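Local coordinates for protein type-iv like pilin ttha1219 (Thermus thermophilus, PDB 5G23) that is a type IV pilin-like structural protein, probably serving in the type IV pilus machinery linked to natural competence and DNA uptake, at residues D81-W86 against E143-A148; A148-G153 against V173-L178. All blocks are in the same frame, centred on the assembly; numbering follows the deposited sequence.

Contact 1 of 2, residues D81-W86 against E143-A148; sequences DGVQGW and EAFRVA
Asp-81 sits where the two antiparallel sheets of this pilin meet: it leads into strand 82-88 of the seven-stranded sheet and grips strand 141-151 of the four-stranded one. The apolar part is light. Val-83 CG1 lies at the edge of the Phe-145 ring, 4.4 Å from Phe-145 CZ, and is equally distant from Val-147 CG2; Leu-74 of strand 69-75 touches both valines. Asp-81 O also borders that ring edge, 3.3 Å from Phe-145 CD2. Two hydrogen bonds cross the contact, and both belong to Asp-81. Its backbone N donates a hydrogen bond to Phe-145 O at 3.2 Å, arriving above the carbonyl plane. Its side chain, with CG anti to the carbonyl carbon (chi1 -64°), reaches back to the same strand, where Val-147 N donates to Asp-81 OD2 at 2.8 Å in a fairly straight bond (160° at the hydrogen). The N-H meets OD2 on its anti side, 20° out of the carboxylate plane. The other oxygen, OD1, turns to a salt bridge with Arg-157 and a bond from Ser-77 N, which together help fix the rotation of the buried carboxylate. With an alanine in place of Asp-81, Val-147 N would probably lose its acceptor and Arg-157 an anionic mate. The guanidinium of Arg-146 bonds mainly elsewhere, through NH2 to Glu-211 O, but its NH1 also turns back to its own strand. Arg-146 NH1 donates to Phe-145 O at 3.3 Å, from the face of that carbonyl opposite to the one used by Asp-81 N.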
loop_
_atom_site.group_PDB
_atom_site.type_symbol
_atom_site.label_atom_id
_atom_site.label_comp_id
_atom_site.label_asym_id
_atom_site.label_seq_id
_atom_site.Cartn_x
_atom_site.Cartn_y
_atom_site.Cartn_z
ATOM N N ASP B 81 -11.438 -5.199 -15.298
ATOM C CA ASP B 81 -12.276 -5.768 -14.325
ATOM C C ASP B 81 -12.535 -4.812 -13.206
ATOM O O ASP B 81 -11.736 -3.881 -13.011
ATOM C CB ASP B 81 -11.690 -7.060 -13.817
ATOM C CG ASP B 81 -11.594 -8.132 -14.923
ATOM O OD1 ASP B 81 -12.058 -7.898 -16.110
ATOM O OD2 ASP B 81 -11.071 -9.199 -14.625
ATOM N N GLY B 82 -13.645 -5.020 -12.536
ATOM C CA GLY B 82 -13.974 -4.271 -11.341
ATOM C C GLY B 82 -14.145 -5.194 -10.186
ATOM O O GLY B 82 -14.575 -6.330 -10.369
ATOM N N VAL B 83 -13.708 -4.777 -9.025
ATOM C CA VAL B 83 -13.901 -5.591 -7.841
ATOM C C VAL B 83 -14.419 -4.696 -6.712
ATOM O O VAL B 83 -13.923 -3.571 -6.542
ATOM C CB VAL B 83 -12.666 -6.414 -7.463
ATOM C CG1 VAL B 83 -11.446 -5.584 -7.378
ATOM C CG2 VAL B 83 -12.896 -7.103 -6.124
ATOM N N GLN B 84 -15.457 -5.151 -6.052
ATOM C CA GLN B 84 -15.952 -4.516 -4.822
ATOM C C GLN B 84 -16.002 -5.521 -3.689
ATOM O O GLN B 84 -16.365 -6.666 -3.915
ATOM C CB GLN B 84 -17.320 -3.870 -4.995
ATOM C CG GLN B 84 -17.475 -2.943 -6.195
ATOM C CD GLN B 84 -18.929 -2.701 -6.502
ATOM O OE1 GLN B 84 -19.548 -1.837 -5.888
ATOM N NE2 GLN B 84 -19.518 -3.546 -7.348
ATOM N N GLY B 85 -15.723 -5.054 -2.458
ATOM C CA GLY B 85 -15.757 -5.860 -1.285
ATOM C C GLY B 85 -16.163 -5.123 -0.008
ATOM O O GLY B 85 -16.044 -3.915 0.075
ATOM N N TRP B 86 -16.690 -5.859 0.950
ATOM C CA TRP B 86 -17.152 -5.236 2.232
ATOM C C TRP B 86 -16.598 -6.082 3.377
ATOM O O TRP B 86 -16.300 -7.299 3.228
ATOM C CB TRP B 86 -18.668 -5.153 2.265
ATOM C CG TRP B 86 -19.257 -4.279 1.239
ATOM C CD1 TRP B 86 -19.613 -2.983 1.392
ATOM C CD2 TRP B 86 -19.534 -4.614 -0.133
ATOM N NE1 TRP B 86 -20.064 -2.470 0.197
ATOM C CE2 TRP B 86 -20.044 -3.469 -0.746
ATOM C CE3 TRP B 86 -19.359 -5.784 -0.900
ATOM C CZ2 TRP B 86 -20.401 -3.441 -2.086
ATOM C CZ3 TRP B 86 -19.763 -5.788 -2.207
ATOM C CH2 TRP B 86 -20.259 -4.589 -2.815
ATOM N N GLU B 143 -2.746 -1.114 -19.041
ATOM C CA GLU B 143 -3.309 -1.703 -20.271
ATOM C C GLU B 143 -4.226 -2.902 -19.969
ATOM O O GLU B 143 -5.032 -3.289 -20.810
ATOM C CB GLU B 143 -2.216 -2.134 -21.188
ATOM C CG GLU B 143 -1.461 -0.885 -21.656
ATOM C CD GLU B 143 -0.313 -1.174 -22.577
ATOM O OE1 GLU B 143 0.086 -2.351 -22.775
ATOM O OE2 GLU B 143 0.226 -0.181 -23.058
ATOM N N ALA B 144 -4.099 -3.469 -18.785
ATOM C CA ALA B 144 -4.968 -4.597 -18.365
ATOM C C ALA B 144 -5.028 -4.742 -16.881
ATOM O O ALA B 144 -3.993 -4.611 -16.194
ATOM C CB ALA B 144 -4.504 -5.899 -19.027
ATOM N N PHE B 145 -6.236 -4.976 -16.368
ATOM C CA PHE B 145 -6.491 -5.296 -14.974
ATOM C C PHE B 145 -7.479 -6.436 -15.027
ATOM O O PHE B 145 -8.492 -6.370 -15.689
ATOM C CB PHE B 145 -7.041 -4.130 -14.115
ATOM C CG PHE B 145 -7.353 -4.470 -12.688
ATOM C CD1 PHE B 145 -6.436 -5.060 -11.870
ATOM C CD2 PHE B 145 -8.591 -4.129 -12.124
ATOM C CE1 PHE B 145 -6.743 -5.371 -10.532
ATOM C CE2 PHE B 145 -8.933 -4.436 -10.782
ATOM C CZ PHE B 145 -7.972 -5.016 -9.980
ATOM N N ARG B 146 -7.059 -7.554 -14.450
ATOM C CA ARG B 146 -7.860 -8.815 -14.494
ATOM C C ARG B 146 -7.956 -9.332 -13.091
ATOM O O ARG B 146 -6.960 -9.287 -12.287
ATOM C CB ARG B 146 -7.225 -9.906 -15.385
ATOM C CG ARG B 146 -7.023 -9.522 -16.812
ATOM C CD ARG B 146 -8.368 -9.360 -17.531
ATOM N NE ARG B 146 -8.092 -9.204 -18.954
ATOM C CZ ARG B 146 -7.974 -8.033 -19.560
ATOM N NH1 ARG B 146 -8.125 -6.884 -18.892
ATOM N NH2 ARG B 146 -7.608 -7.998 -20.851
ATOM N N VAL B 147 -9.139 -9.883 -12.721
ATOM C CA VAL B 147 -9.290 -10.558 -11.428
ATOM C C VAL B 147 -10.021 -11.883 -11.700
ATOM O O VAL B 147 -11.061 -11.875 -12.330
ATOM C CB VAL B 147 -10.160 -9.747 -10.463
ATOM C CG1 VAL B 147 -10.294 -10.416 -9.122
ATOM C CG2 VAL B 147 -9.573 -8.318 -10.278
ATOM N N ALA B 148 -9.447 -12.972 -11.252
ATOM C CA ALA B 148 -10.061 -14.288 -11.284
ATOM C C ALA B 148 -10.208 -14.777 -9.836
ATOM O O ALA B 148 -9.624 -14.190 -8.919
ATOM C CB ALA B 148 -9.185 -15.254 -12.038
#

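Contact 2 of 2, residues A148-G153 against V173-L178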
loop_
_atom_site.group_PDB
_atom_site.type_symbol
_atom_site.label_atom_id
_atom_site.label_comp_id
_atom_site.label_asym_id
_atom_site.label_seq_id
_atom_site.Cartn_x
_atom_site.Cartn_y
_atom_site.Cartn_z
ATOM N N ALA B 148 -9.447 -12.972 -11.252
ATOM C CA ALA B 148 -10.061 -14.288 -11.284
ATOM C C ALA B 148 -10.208 -14.777 -9.836
ATOM O O ALA B 148 -9.624 -14.190 -8.919
ATOM C CB ALA B 148 -9.185 -15.254 -12.038
ATOM N N TYR B 149 -11.027 -15.803 -9.637
ATOM C CA TYR B 149 -11.228 -16.326 -8.327
ATOM C C TYR B 149 -11.156 -17.861 -8.308
ATOM O O TYR B 149 -11.465 -18.547 -9.295
ATOM C CB TYR B 149 -12.563 -15.836 -7.742
ATOM C CG TYR B 149 -13.783 -16.320 -8.458
ATOM C CD1 TYR B 149 -14.307 -15.600 -9.506
ATOM C CD2 TYR B 149 -14.535 -17.445 -7.983
ATOM C CE1 TYR B 149 -15.450 -16.009 -10.139
ATOM C CE2 TYR B 149 -15.703 -17.822 -8.591
ATOM C CZ TYR B 149 -16.149 -17.067 -9.655
ATOM O OH TYR B 149 -17.275 -17.461 -10.307
ATOM N N LEU B 150 -10.780 -18.385 -7.155
ATOM C CA LEU B 150 -10.589 -19.815 -7.000
ATOM C C LEU B 150 -11.745 -20.357 -6.193
ATOM O O LEU B 150 -11.973 -19.951 -5.045
ATOM C CB LEU B 150 -9.270 -20.105 -6.295
ATOM C CG LEU B 150 -8.915 -21.574 -6.043
ATOM C CD1 LEU B 150 -8.893 -22.385 -7.345
ATOM C CD2 LEU B 150 -7.590 -21.655 -5.349
ATOM N N GLU B 151 -12.541 -21.233 -6.796
ATOM C CA GLU B 151 -13.692 -21.842 -6.115
ATOM C C GLU B 151 -13.536 -23.350 -6.143
ATOM O O GLU B 151 -13.519 -23.966 -7.222
ATOM C CB GLU B 151 -15.008 -21.500 -6.785
ATOM C CG GLU B 151 -16.219 -22.134 -6.088
ATOM C CD GLU B 151 -17.491 -22.024 -6.878
ATOM O OE1 GLU B 151 -17.501 -21.346 -7.919
ATOM O OE2 GLU B 151 -18.499 -22.628 -6.430
ATOM N N GLY B 152 -13.337 -23.947 -4.981
ATOM C CA GLY B 152 -13.177 -25.412 -4.909
ATOM C C GLY B 152 -12.096 -25.989 -5.787
ATOM O O GLY B 152 -12.341 -26.991 -6.418
ATOM N N GLY B 153 -10.930 -25.383 -5.899
ATOM C CA GLY B 153 -9.956 -25.950 -6.827
ATOM C C GLY B 153 -10.052 -25.565 -8.308
ATOM O O GLY B 153 -9.150 -25.861 -9.035
ATOM N N VAL B 173 -15.170 -19.014 -1.957
ATOM C CA VAL B 173 -14.054 -18.493 -2.697
ATOM C C VAL B 173 -12.832 -18.502 -1.809
ATOM O O VAL B 173 -12.823 -17.925 -0.762
ATOM C CB VAL B 173 -14.325 -17.043 -3.186
ATOM C CG1 VAL B 173 -13.088 -16.422 -3.803
ATOM C CG2 VAL B 173 -15.462 -17.037 -4.203
ATOM N N SER B 174 -11.812 -19.194 -2.210
ATOM C CA SER B 174 -10.643 -19.351 -1.356
ATOM C C SER B 174 -9.534 -18.334 -1.653
ATOM O O SER B 174 -8.657 -18.151 -0.813
ATOM C CB SER B 174 -10.172 -20.797 -1.368
ATOM O OG SER B 174 -9.593 -21.134 -2.557
ATOM N N ALA B 175 -9.517 -17.785 -2.865
ATOM C CA ALA B 175 -8.452 -16.846 -3.293
ATOM C C ALA B 175 -8.841 -16.047 -4.488
ATOM O O ALA B 175 -9.745 -16.440 -5.233
ATOM C CB ALA B 175 -7.154 -17.572 -3.536
ATOM N N LEU B 176 -8.159 -14.926 -4.697
ATOM C CA LEU B 176 -8.291 -14.085 -5.884
ATOM C C LEU B 176 -6.927 -14.055 -6.565
ATOM O O LEU B 176 -5.904 -14.069 -5.873
ATOM C CB LEU B 176 -8.689 -12.667 -5.556
ATOM C CG LEU B 176 -10.009 -12.480 -4.815
ATOM C CD1 LEU B 176 -10.205 -11.016 -4.496
ATOM C CD2 LEU B 176 -11.184 -12.995 -5.643
ATOM N N ALA B 177 -6.953 -14.035 -7.867
ATOM C CA ALA B 177 -5.782 -13.749 -8.656
ATOM C C ALA B 177 -5.971 -12.415 -9.340
ATOM O O ALA B 177 -6.984 -12.177 -10.014
ATOM C CB ALA B 177 -5.537 -14.817 -9.692
ATOM N N LEU B 178 -4.999 -11.526 -9.175
ATOM C CA LEU B 178 -5.013 -10.217 -9.770
ATOM C C LEU B 178 -3.831 -10.047 -10.734
ATOM O O LEU B 178 -2.738 -10.568 -10.468
ATOM C CB LEU B 178 -4.968 -9.153 -8.687
ATOM C CG LEU B 178 -6.231 -9.213 -7.839
ATOM C CD1 LEU B 178 -5.888 -9.975 -6.595
ATOM C CD2 LEU B 178 -6.681 -7.845 -7.478
#
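Tyr-149 holds its ring between its own backbone N and carbonyl carbon (chi1 65°), while Val-173 carries CG1 anti to its N (chi1 172°), leaving Val-173 CG2 to meet the ring at Tyr-149 CD2, 3.9 Å away. The two side chains cross at about a right angle on one face of an antiparallel β-ladder, formed by strands 141-151 and 173-184 in the middle of the four-stranded sheet. On the same face Leu-176 CD2 packs against Tyr-149 CB at 3.8 Å, and Gln-160 of the seven-stranded sheet touches both Tyr-149 and Val-173. The opposite face carries Ala-148, Leu-150, Ala-175 and Ala-177. Here Ala-148 CB and Ala-177 CB lie beside each other as small neighbours, with Trp-155 of strand 154-156 touching both, and Leu-150 CB approaches Ala-175 CB. The backbone pairing is regular at the first two positions. Ala-148 and Ala-177 form a hydrogen-bonded pair with reciprocal N-H···O bonds of 2.9 Å, N of each residue to O of the other, and Tyr-149 and Leu-176 make the non-hydrogen-bonded pair next to it, their CA atoms 4.4 Å apart. At Leu-150 the partners shift: its N donates to Ala-175 O, whereas its O accepts from the residue before, Ser-174 N donating to Leu-150 O at 2.9 Å. Alongside that bond, the apolar branch of Leu-150 meets a hydroxyl, with Leu-150 CD2 3.5 Å from Ser-174 OG.

Along the chain 81-86 comes first; 143-148 then closes contact 1 at Ala-148, the residue where 148-153 opens contact 2, and 173-178 comes last. Their centres are about 12 Å apart, and they lie about 4 and 12 Å from the centre of the chain. Contact 1 bridges the two sheets of the pilin domain, whereas contact 2 pairs neighbouring strands inside the four-stranded one. Strand 141-151 is thus held by Asp-81 and light apolar contacts on the side of the other sheet, and by backbone bonds within its own. The contacts also touch directly, Phe-145 CE1 and Val-147 CG2 both packing on Leu-178 CD2.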